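Local structure of methionine-binding lipoprotein MetQ (4GOT) at residues 87-92 / 121-126; 115-120 / 155-160; 162-167 / 183-188. The protein captures methionine, seen here as selenomethionine, and probably hands it to the membrane permease of the MetNPQ ABC importer, which also takes part in methionine sulfoxide transport. All blocks are in the same frame, centred on the assembly; numbering follows the deposited sequence.

Contact 1 (87-92 / 121-126). With MSE (selenomethionine), chain B.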
loop_
_atom_site.group_PDB
_atom_site.type_symbol
_atom_site.label_atom_id
_atom_site.label_comp_id
_atom_site.label_asym_id
_atom_site.label_seq_id
_atom_site.Cartn_x
_atom_site.Cartn_y
_atom_site.Cartn_z
ATOM N N GLU A 87 -0.336 5.305 -3.469
ATOM C CA GLU A 87 -1.025 5.822 -2.273
ATOM C C GLU A 87 0.001 6.511 -1.348
ATOM O O GLU A 87 0.595 5.864 -0.508
ATOM C CB GLU A 87 -1.672 4.666 -1.492
ATOM C CG GLU A 87 -2.822 3.989 -2.184
ATOM C CD GLU A 87 -3.253 2.701 -1.479
ATOM O OE1 GLU A 87 -3.095 2.558 -0.242
ATOM O OE2 GLU A 87 -3.745 1.814 -2.199
ATOM N N PRO A 88 0.246 7.823 -1.520
ATOM C CA PRO A 88 1.147 8.469 -0.552
ATOM C C PRO A 88 0.720 8.242 0.930
ATOM O O PRO A 88 -0.433 8.508 1.323
ATOM C CB PRO A 88 1.091 9.933 -0.969
ATOM C CG PRO A 88 0.853 9.864 -2.434
ATOM C CD PRO A 88 -0.123 8.734 -2.611
ATOM N N PHE A 89 1.667 7.665 1.690
ATOM C CA PHE A 89 1.542 7.304 3.095
ATOM C C PHE A 89 1.203 8.528 3.970
ATOM O O PHE A 89 1.658 9.673 3.713
ATOM C CB PHE A 89 2.907 6.745 3.545
ATOM C CG PHE A 89 2.855 5.592 4.518
ATOM C CD1 PHE A 89 1.684 4.980 4.904
ATOM C CD2 PHE A 89 4.047 5.062 4.961
ATOM C CE1 PHE A 89 1.680 3.909 5.774
ATOM C CE2 PHE A 89 4.052 3.957 5.816
ATOM C CZ PHE A 89 2.855 3.379 6.228
ATOM N N GLY A 90 0.399 8.273 4.992
ATOM C CA GLY A 90 -0.007 9.297 5.949
ATOM C C GLY A 90 0.365 9.003 7.408
ATOM O O GLY A 90 0.394 7.810 7.869
ATOM N N ILE A 91 0.643 10.105 8.118
ATOM C CA ILE A 91 0.732 10.144 9.568
ATOM C C ILE A 91 -0.425 10.965 10.141
ATOM O O ILE A 91 -0.767 12.037 9.612
ATOM C CB ILE A 91 2.039 10.773 10.076
ATOM C CG1 ILE A 91 3.252 10.063 9.428
ATOM C CG2 ILE A 91 2.041 10.701 11.613
ATOM C CD1 ILE A 91 4.564 10.830 9.518
ATOM N N TYR A 92 -1.018 10.427 11.214
ATOM C CA TYR A 92 -2.259 10.914 11.794
ATOM C C TYR A 92 -2.049 11.114 13.309
ATOM O O TYR A 92 -1.272 10.383 13.941
ATOM C CB TYR A 92 -3.354 9.870 11.579
ATOM C CG TYR A 92 -3.762 9.692 10.128
ATOM C CD1 TYR A 92 -2.992 8.911 9.255
ATOM C CD2 TYR A 92 -4.920 10.292 9.633
ATOM C CE1 TYR A 92 -3.350 8.744 7.935
ATOM C CE2 TYR A 92 -5.288 10.125 8.310
ATOM C CZ TYR A 92 -4.499 9.347 7.462
ATOM O OH TYR A 92 -4.845 9.165 6.135
ATOM N N LEU A 121 10.146 5.400 8.353
ATOM C CA LEU A 121 11.258 6.143 8.916
ATOM C C LEU A 121 11.715 7.311 8.020
ATOM O O LEU A 121 12.206 8.327 8.534
ATOM C CB LEU A 121 12.444 5.199 9.245
ATOM C CG LEU A 121 12.107 4.119 10.283
ATOM C CD1 LEU A 121 13.354 3.289 10.529
ATOM C CD2 LEU A 121 11.505 4.673 11.584
ATOM N N ALA A 122 11.527 7.167 6.706
ATOM C CA ALA A 122 11.990 8.169 5.733
ATOM C C ALA A 122 11.141 9.427 5.886
ATOM O O ALA A 122 11.647 10.531 5.715
ATOM C CB ALA A 122 11.919 7.643 4.301
HETATM N N MSE A 123 9.863 9.250 6.212
HETATM C CA MSE A 123 8.980 10.387 6.508
HETATM C C MSE A 123 9.407 11.151 7.748
HETATM O O MSE A 123 9.319 12.364 7.771
HETATM C CB MSE A 123 7.532 9.932 6.697
HETATM C CG MSE A 123 6.896 9.552 5.386
HETATM SE SE MSE A 123 5.041 9.112 5.577
HETATM C CE MSE A 123 4.338 10.948 5.685
ATOM N N LEU A 124 9.836 10.431 8.782
ATOM C CA LEU A 124 10.341 11.058 9.981
ATOM C C LEU A 124 11.684 11.741 9.696
ATOM O O LEU A 124 11.947 12.778 10.256
ATOM C CB LEU A 124 10.493 10.090 11.127
ATOM C CG LEU A 124 9.241 9.274 11.537
ATOM C CD1 LEU A 124 9.522 8.444 12.791
ATOM C CD2 LEU A 124 8.055 10.209 11.756
ATOM N N GLU A 125 12.522 11.170 8.835
ATOM C CA GLU A 125 13.826 11.780 8.561
ATOM C C GLU A 125 13.627 13.067 7.742
ATOM O O GLU A 125 14.276 14.085 7.995
ATOM C CB GLU A 125 14.767 10.789 7.856
ATOM C CG GLU A 125 16.143 11.387 7.531
ATOM C CD GLU A 125 17.113 10.391 6.894
ATOM O OE1 GLU A 125 16.698 9.653 5.953
ATOM O OE2 GLU A 125 18.286 10.356 7.337
ATOM N N ASN A 126 12.730 13.000 6.762
ATOM C CA ASN A 126 12.342 14.155 5.956
ATOM C C ASN A 126 11.722 15.284 6.809
ATOM O O ASN A 126 11.941 16.462 6.505
ATOM C CB ASN A 126 11.352 13.725 4.854
ATOM C CG ASN A 126 10.783 14.920 4.089
ATOM O OD1 ASN A 126 11.439 15.457 3.201
ATOM N ND2 ASN A 126 9.577 15.364 4.457
HETATM N N MSE B 300 -2.012 -0.124 -0.424
HETATM C CA MSE B 300 -0.878 -0.070 0.546
HETATM C C MSE B 300 0.035 1.186 0.347
HETATM O O MSE B 300 0.419 1.410 -0.769
HETATM O OXT MSE B 300 0.446 1.961 1.247
HETATM C CB MSE B 300 -0.021 -1.333 0.363
HETATM C CG MSE B 300 0.985 -1.598 1.438
HETATM SE SE MSE B 300 2.185 -3.115 1.015
HETATM C CE MSE B 300 0.837 -4.666 1.431
#

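Contact 2 (115-120 / 155-160). With MSE (selenomethionine), chain B.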
loop_
_atom_site.group_PDB
_atom_site.type_symbol
_atom_site.label_atom_id
_atom_site.label_comp_id
_atom_site.label_asym_id
_atom_site.label_seq_id
_atom_site.Cartn_x
_atom_site.Cartn_y
_atom_site.Cartn_z
ATOM N N ALA A 115 8.377 -4.822 5.264
ATOM C CA ALA A 115 8.732 -4.156 4.007
ATOM C C ALA A 115 8.614 -2.631 4.022
ATOM O O ALA A 115 9.308 -1.935 3.246
ATOM C CB ALA A 115 7.872 -4.719 2.887
ATOM N N GLU A 116 7.758 -2.088 4.888
ATOM C CA GLU A 116 7.530 -0.644 4.920
ATOM C C GLU A 116 8.269 0.080 6.050
ATOM O O GLU A 116 8.004 1.239 6.292
ATOM C CB GLU A 116 6.037 -0.343 5.016
ATOM C CG GLU A 116 5.304 -0.678 3.725
ATOM C CD GLU A 116 3.996 0.071 3.583
ATOM O OE1 GLU A 116 3.300 0.227 4.620
ATOM O OE2 GLU A 116 3.682 0.503 2.430
ATOM N N GLN A 117 9.197 -0.589 6.743
ATOM C CA GLN A 117 9.880 0.066 7.853
ATOM C C GLN A 117 10.690 1.271 7.379
ATOM O O GLN A 117 10.707 2.292 8.063
ATOM C CB GLN A 117 10.792 -0.904 8.603
ATOM C CG GLN A 117 10.035 -2.058 9.296
ATOM C CD GLN A 117 9.033 -1.603 10.346
ATOM O OE1 GLN A 117 7.791 -1.748 10.170
ATOM N NE2 GLN A 117 9.547 -1.022 11.433
ATOM N N GLY A 118 11.362 1.154 6.238
ATOM C CA GLY A 118 12.121 2.276 5.667
ATOM C C GLY A 118 11.215 3.407 5.157
ATOM O O GLY A 118 11.548 4.595 5.268
ATOM N N ARG A 119 10.046 3.046 4.626
ATOM C CA ARG A 119 9.070 4.040 4.110
ATOM C C ARG A 119 8.596 4.989 5.243
ATOM O O ARG A 119 8.561 6.185 5.093
ATOM C CB ARG A 119 7.870 3.311 3.502
ATOM C CG ARG A 119 6.903 4.192 2.740
ATOM C CD ARG A 119 5.712 3.404 2.211
ATOM N NE ARG A 119 4.926 4.267 1.343
ATOM C CZ ARG A 119 3.747 3.944 0.813
ATOM N NH1 ARG A 119 3.167 2.762 1.036
ATOM N NH2 ARG A 119 3.136 4.842 0.043
HETATM N N MSE A 120 8.194 4.403 6.365
HETATM C CA MSE A 120 7.847 5.135 7.595
HETATM C C MSE A 120 8.970 5.990 8.166
HETATM O O MSE A 120 8.801 7.199 8.398
HETATM C CB MSE A 120 7.373 4.120 8.657
HETATM C CG MSE A 120 6.132 3.415 8.216
HETATM SE SE MSE A 120 5.617 2.006 9.419
HETATM C CE MSE A 120 6.085 0.310 8.574
ATOM N N PHE A 155 9.072 3.838 19.769
ATOM C CA PHE A 155 8.284 3.264 18.686
ATOM C C PHE A 155 7.521 2.030 19.156
ATOM O O PHE A 155 8.064 1.228 19.914
ATOM C CB PHE A 155 9.155 2.905 17.487
ATOM C CG PHE A 155 10.009 4.056 16.984
ATOM C CD1 PHE A 155 9.538 4.922 16.016
ATOM C CD2 PHE A 155 11.280 4.242 17.463
ATOM C CE1 PHE A 155 10.319 5.982 15.539
ATOM C CE2 PHE A 155 12.069 5.301 16.997
ATOM C CZ PHE A 155 11.582 6.174 16.036
ATOM N N LYS A 156 6.280 1.903 18.690
ATOM C CA LYS A 156 5.451 0.719 18.919
ATOM C C LYS A 156 5.022 0.201 17.531
ATOM O O LYS A 156 5.087 0.929 16.553
ATOM C CB LYS A 156 4.197 1.083 19.735
ATOM C CG LYS A 156 4.416 1.737 21.098
ATOM C CD LYS A 156 4.658 0.696 22.177
ATOM C CE LYS A 156 4.541 1.269 23.594
ATOM N NZ LYS A 156 3.125 1.275 24.093
ATOM N N LYS A 157 4.581 -1.053 17.433
ATOM C CA LYS A 157 4.143 -1.580 16.149
ATOM C C LYS A 157 2.767 -2.168 16.276
ATOM O O LYS A 157 2.522 -2.915 17.213
ATOM C CB LYS A 157 5.109 -2.649 15.616
ATOM C CG LYS A 157 6.433 -2.093 15.172
ATOM C CD LYS A 157 7.527 -3.139 15.259
ATOM C CE LYS A 157 8.914 -2.515 15.119
ATOM N NZ LYS A 157 9.281 -2.595 13.691
ATOM N N VAL A 158 1.892 -1.785 15.342
ATOM C CA VAL A 158 0.514 -2.287 15.277
ATOM C C VAL A 158 0.262 -2.852 13.871
ATOM O O VAL A 158 0.798 -2.353 12.890
ATOM C CB VAL A 158 -0.488 -1.149 15.603
ATOM C CG1 VAL A 158 -1.938 -1.586 15.393
ATOM C CG2 VAL A 158 -0.283 -0.669 17.058
ATOM N N ALA A 159 -0.604 -3.850 13.766
ATOM C CA ALA A 159 -0.977 -4.363 12.459
ATOM C C ALA A 159 -1.539 -3.208 11.608
ATOM O O ALA A 159 -2.199 -2.317 12.151
ATOM C CB ALA A 159 -1.980 -5.511 12.603
ATOM N N PRO A 160 -1.229 -3.188 10.284
ATOM C CA PRO A 160 -1.699 -2.097 9.391
ATOM C C PRO A 160 -3.231 -2.055 9.343
ATOM O O PRO A 160 -3.825 -1.010 9.149
ATOM C CB PRO A 160 -1.079 -2.437 8.022
ATOM C CG PRO A 160 -0.348 -3.723 8.223
ATOM C CD PRO A 160 -0.202 -4.034 9.651
HETATM N N MSE B 300 -2.012 -0.124 -0.424
HETATM C CA MSE B 300 -0.878 -0.070 0.546
HETATM C C MSE B 300 0.035 1.186 0.347
HETATM O O MSE B 300 0.419 1.410 -0.769
HETATM O OXT MSE B 300 0.446 1.961 1.247
HETATM C CB MSE B 300 -0.021 -1.333 0.363
HETATM C CG MSE B 300 0.985 -1.598 1.438
HETATM SE SE MSE B 300 2.185 -3.115 1.015
HETATM C CE MSE B 300 0.837 -4.666 1.431
#

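Contact 3 (162-167 / 183-188)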
loop_
_atom_site.group_PDB
_atom_site.type_symbol
_atom_site.label_atom_id
_atom_site.label_comp_id
_atom_site.label_asym_id
_atom_site.label_seq_id
_atom_site.Cartn_x
_atom_site.Cartn_y
_atom_site.Cartn_z
ATOM N N LEU A 162 -5.106 -2.250 11.877
ATOM C CA LEU A 162 -5.576 -1.791 13.175
ATOM C C LEU A 162 -4.990 -0.454 13.556
ATOM O O LEU A 162 -5.360 0.054 14.598
ATOM C CB LEU A 162 -5.182 -2.799 14.274
ATOM C CG LEU A 162 -5.941 -4.140 14.302
ATOM C CD1 LEU A 162 -5.339 -5.024 15.398
ATOM C CD2 LEU A 162 -7.478 -3.987 14.432
ATOM N N THR A 163 -4.079 0.119 12.751
ATOM C CA THR A 163 -3.565 1.446 13.079
ATOM C C THR A 163 -4.652 2.576 13.113
ATOM O O THR A 163 -4.554 3.539 13.924
ATOM C CB THR A 163 -2.396 1.874 12.186
ATOM O OG1 THR A 163 -2.763 1.717 10.815
ATOM C CG2 THR A 163 -1.114 1.079 12.515
ATOM N N ALA A 164 -5.670 2.485 12.256
ATOM C CA ALA A 164 -6.851 3.391 12.373
ATOM C C ALA A 164 -7.444 3.357 13.801
ATOM O O ALA A 164 -7.857 4.398 14.334
ATOM C CB ALA A 164 -7.931 3.051 11.348
ATOM N N LYS A 165 -7.486 2.162 14.429
ATOM C CA LYS A 165 -7.920 2.057 15.841
ATOM C C LYS A 165 -6.914 2.669 16.844
ATOM O O LYS A 165 -7.344 3.320 17.784
ATOM C CB LYS A 165 -8.266 0.618 16.270
ATOM C CG LYS A 165 -9.307 -0.117 15.419
ATOM C CD LYS A 165 -10.673 0.561 15.410
ATOM C CE LYS A 165 -10.970 1.286 14.085
ATOM N NZ LYS A 165 -12.288 2.039 14.066
ATOM N N ALA A 166 -5.601 2.452 16.656
ATOM C CA ALA A 166 -4.584 3.027 17.528
ATOM C C ALA A 166 -4.692 4.549 17.514
ATOM O O ALA A 166 -4.511 5.217 18.552
ATOM C CB ALA A 166 -3.162 2.575 17.118
ATOM N N TYR A 167 -4.998 5.083 16.332
ATOM C CA TYR A 167 -5.258 6.525 16.113
ATOM C C TYR A 167 -6.488 7.000 16.879
ATOM O O TYR A 167 -6.390 7.914 17.698
ATOM C CB TYR A 167 -5.368 6.788 14.609
ATOM C CG TYR A 167 -6.071 8.073 14.214
ATOM C CD1 TYR A 167 -5.455 9.315 14.367
ATOM C CD2 TYR A 167 -7.330 8.030 13.656
ATOM C CE1 TYR A 167 -6.095 10.485 13.982
ATOM C CE2 TYR A 167 -7.982 9.186 13.274
ATOM C CZ TYR A 167 -7.362 10.404 13.443
ATOM O OH TYR A 167 -8.052 11.503 13.059
ATOM N N ILE A 183 -8.842 4.968 4.225
ATOM C CA ILE A 183 -10.133 5.125 3.518
ATOM C C ILE A 183 -11.171 4.072 3.976
ATOM O O ILE A 183 -12.332 4.419 4.115
ATOM C CB ILE A 183 -10.002 5.113 1.968
ATOM C CG1 ILE A 183 -9.146 6.304 1.490
ATOM C CG2 ILE A 183 -11.367 5.283 1.277
ATOM C CD1 ILE A 183 -8.826 6.207 0.026
ATOM N N GLN A 184 -10.726 2.836 4.235
ATOM C CA GLN A 184 -11.601 1.778 4.742
ATOM C C GLN A 184 -12.281 2.138 6.092
ATOM O O GLN A 184 -13.438 1.810 6.291
ATOM C CB GLN A 184 -10.842 0.418 4.837
ATOM C CG GLN A 184 -11.803 -0.779 5.074
ATOM C CD GLN A 184 -11.142 -2.147 4.937
ATOM O OE1 GLN A 184 -10.075 -2.291 4.322
ATOM N NE2 GLN A 184 -11.817 -3.189 5.458
ATOM N N ASN A 185 -11.538 2.822 6.974
ATOM C CA ASN A 185 -12.019 3.483 8.195
ATOM C C ASN A 185 -12.734 4.848 7.982
ATOM O O ASN A 185 -12.971 5.546 8.931
ATOM C CB ASN A 185 -10.797 3.745 9.107
ATOM C CG ASN A 185 -11.167 3.992 10.567
ATOM O OD1 ASN A 185 -11.836 3.172 11.211
ATOM N ND2 ASN A 185 -10.700 5.112 11.112
ATOM N N LYS A 186 -13.020 5.243 6.751
ATOM C CA LYS A 186 -13.746 6.493 6.471
ATOM C C LYS A 186 -12.953 7.776 6.790
ATOM O O LYS A 186 -13.542 8.843 7.013
ATOM C CB LYS A 186 -15.094 6.522 7.206
ATOM C CG LYS A 186 -15.934 5.261 7.042
ATOM C CD LYS A 186 -16.196 4.920 5.584
ATOM C CE LYS A 186 -17.462 4.063 5.399
ATOM N NZ LYS A 186 -17.393 2.702 6.015
ATOM N N LEU A 187 -11.635 7.664 6.824
ATOM C CA LEU A 187 -10.783 8.846 6.902
ATOM C C LEU A 187 -10.534 9.392 5.490
ATOM O O LEU A 187 -10.528 8.674 4.520
ATOM C CB LEU A 187 -9.448 8.514 7.597
ATOM C CG LEU A 187 -9.522 8.141 9.086
ATOM C CD1 LEU A 187 -8.170 7.587 9.574
ATOM C CD2 LEU A 187 -9.992 9.354 9.895
ATOM N N ASN A 188 -10.301 10.677 5.394
ATOM C CA ASN A 188 -9.938 11.284 4.132
ATOM C C ASN A 188 -8.462 11.722 4.253
ATOM O O ASN A 188 -8.163 12.718 4.907
ATOM C CB ASN A 188 -10.895 12.463 3.882
ATOM C CG ASN A 188 -10.620 13.191 2.578
ATOM O OD1 ASN A 188 -11.284 14.183 2.273
ATOM N ND2 ASN A 188 -9.654 12.713 1.806
#

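Contact 1 (87-92 / 121-126)
The ring of Phe89 meets the selenium of Met123, a selenomethionine in this crystal, in an oblique Met-aromatic contact: SE lies 5.1 Å from the ring centroid and 55° off the ring normal. Phe176, from the neighbouring strand 174-177, sets its own ring against that of Phe89 with the planes inclined at about 45°. A long, polarisable side chain suits this place, because Met123 can cross from helix to sheet and touch backbone and side chains alike. Its SE rests 3.8 Å from Phe89 CB, and the turn about the CG-SE bond (chi3 78°) brings CE to 3.6 Å from Phe89 O. Ile91 comes from the strand to meet it tip to tip, with Ile91 CD1 3.8 Å from Met123 CE. The same CD1 also reaches Leu124 CD2, at 4.2 Å, so the long CG1 arm of the isoleucine ends in one methyl that meets both helix residues. This is the packing of helix 117-126 against strand 90-92, within the five-stranded sheet of one lobe of a bilobal periplasmic-binding-protein fold; residues 87-89 lead into that lobe from strand 78-86 of the other sheet. At the start of this connection Glu87 turns to the ligand. Its OE1 accepts a hydrogen bond from the selenomethionine N at 2.9 Å, an acidic partner well matched to what is probably a charged ammonium group. His85 NE2 is hydrogen-bonded to the other carboxylate oxygen, OE2, and so helps to fix the rotation of the group.

Contact 2 (115-120 / 155-160)
Gln117 and Lys157 bring the two segments together at the edge of a beta-alpha-beta crossover, in which helix 117-126 lies on the path between the adjacent parallel strands 107-111 and 154-158. The pair suits a place half buried and half at the surface: the glutamine bends at chi2 while the longer lysine crosses it from the outermost strand, leaving Gln117 NE2 2.8 Å from Lys157 NZ. The amide is probably turned over in the model, leaving the contact's nature undecided. The same start of the helix also serves the ligand. Arg119 NH1 gives a hydrogen bond to the selenomethionine OXT at 2.8 Å, bent to 137° at the hydrogen, and the carboxylate lies at the edge of the guanidinium, as befits a planar cation receiving an anion. Glu116 OE2 also approaches the ligand, 3.6 Å from its CG, and is hydrogen-bonded to His62 NE2, a fellow pocket residue. In the second shell Glu197 salt-bridges Arg119 NH2. An extended chain from CG to NE lets Arg119 reach the pocket. Glu116 and Arg119 also hold each other: NH1 meets OE2 at 2.7 Å, in the guanidinium plane but 32° out of the carboxylate plane, on its syn side.

Contact 3 (162-167 / 183-188)
Ala164 and Asn185 bring the start of helix 163-168 against the end of helix 179-184, which closes in a Schellman motif. There Lys186 takes a positive phi of 69°, and the chain turns back so that Lys186 N bonds to Ile183 O at 2.8 Å and Leu187 N to Ala182 O. The turn places Asn185 and Leu187, on either side of Lys186 in sequence, so that both point at the neighbouring helix, while the lysine between them suits its solvent-exposed position. Polar contacts lie toward the surface. Lys165 NZ donates to Asn185 OD1 over 3.1 Å, with a C=O...N angle of 143° and the donor somewhat tilted from the carbonyl plane. The lysine leaves its helix facing away from Asn185 and returns through bends at chi2 and chi3, a detour that its flexible chain allows. Glu168 ties the two residues together, forming a salt bridge with Lys165 NZ through OE1 and accepting from Asn185 ND2 through OE2, so both ends of the asparagine amide are engaged. Van der Waals packing sets a methyl on that amide: the small Ala164 lets it come close, with CB 3.5 Å from Asn185 CG and equally near ND2. The apolar pair is Leu187 and Tyr167, which cross obliquely and both also pack on Ile177 of strand 174-177. At the ring, Tyr167 CE2 touches both leucine methyls, 3.9 Å from Leu187 CD2 and 4.0 Å from CD1.

Contact 1 is fully buried, contact 2 half so, and contact 3 lies at the surface. Contacts 1 and 2 share helix 117-126 and the five-stranded sheet: one uses the later turns of the helix for apolar packing, the other its first turn, and each also supplies ligand-binding residues. They meet directly where the Phe89 ring packs on Met120 and where Arg119 NH2 makes a weak hydrogen bond with Glu87 O. Contact 3 stands apart from the ligand, with amide and ammonium bonding added to its apolar packing. It follows contact 2 in the chain, since strand 154-158 leads into helix 163-168, and it touches contact 1 where Tyr92 packs against Tyr167 and Leu187.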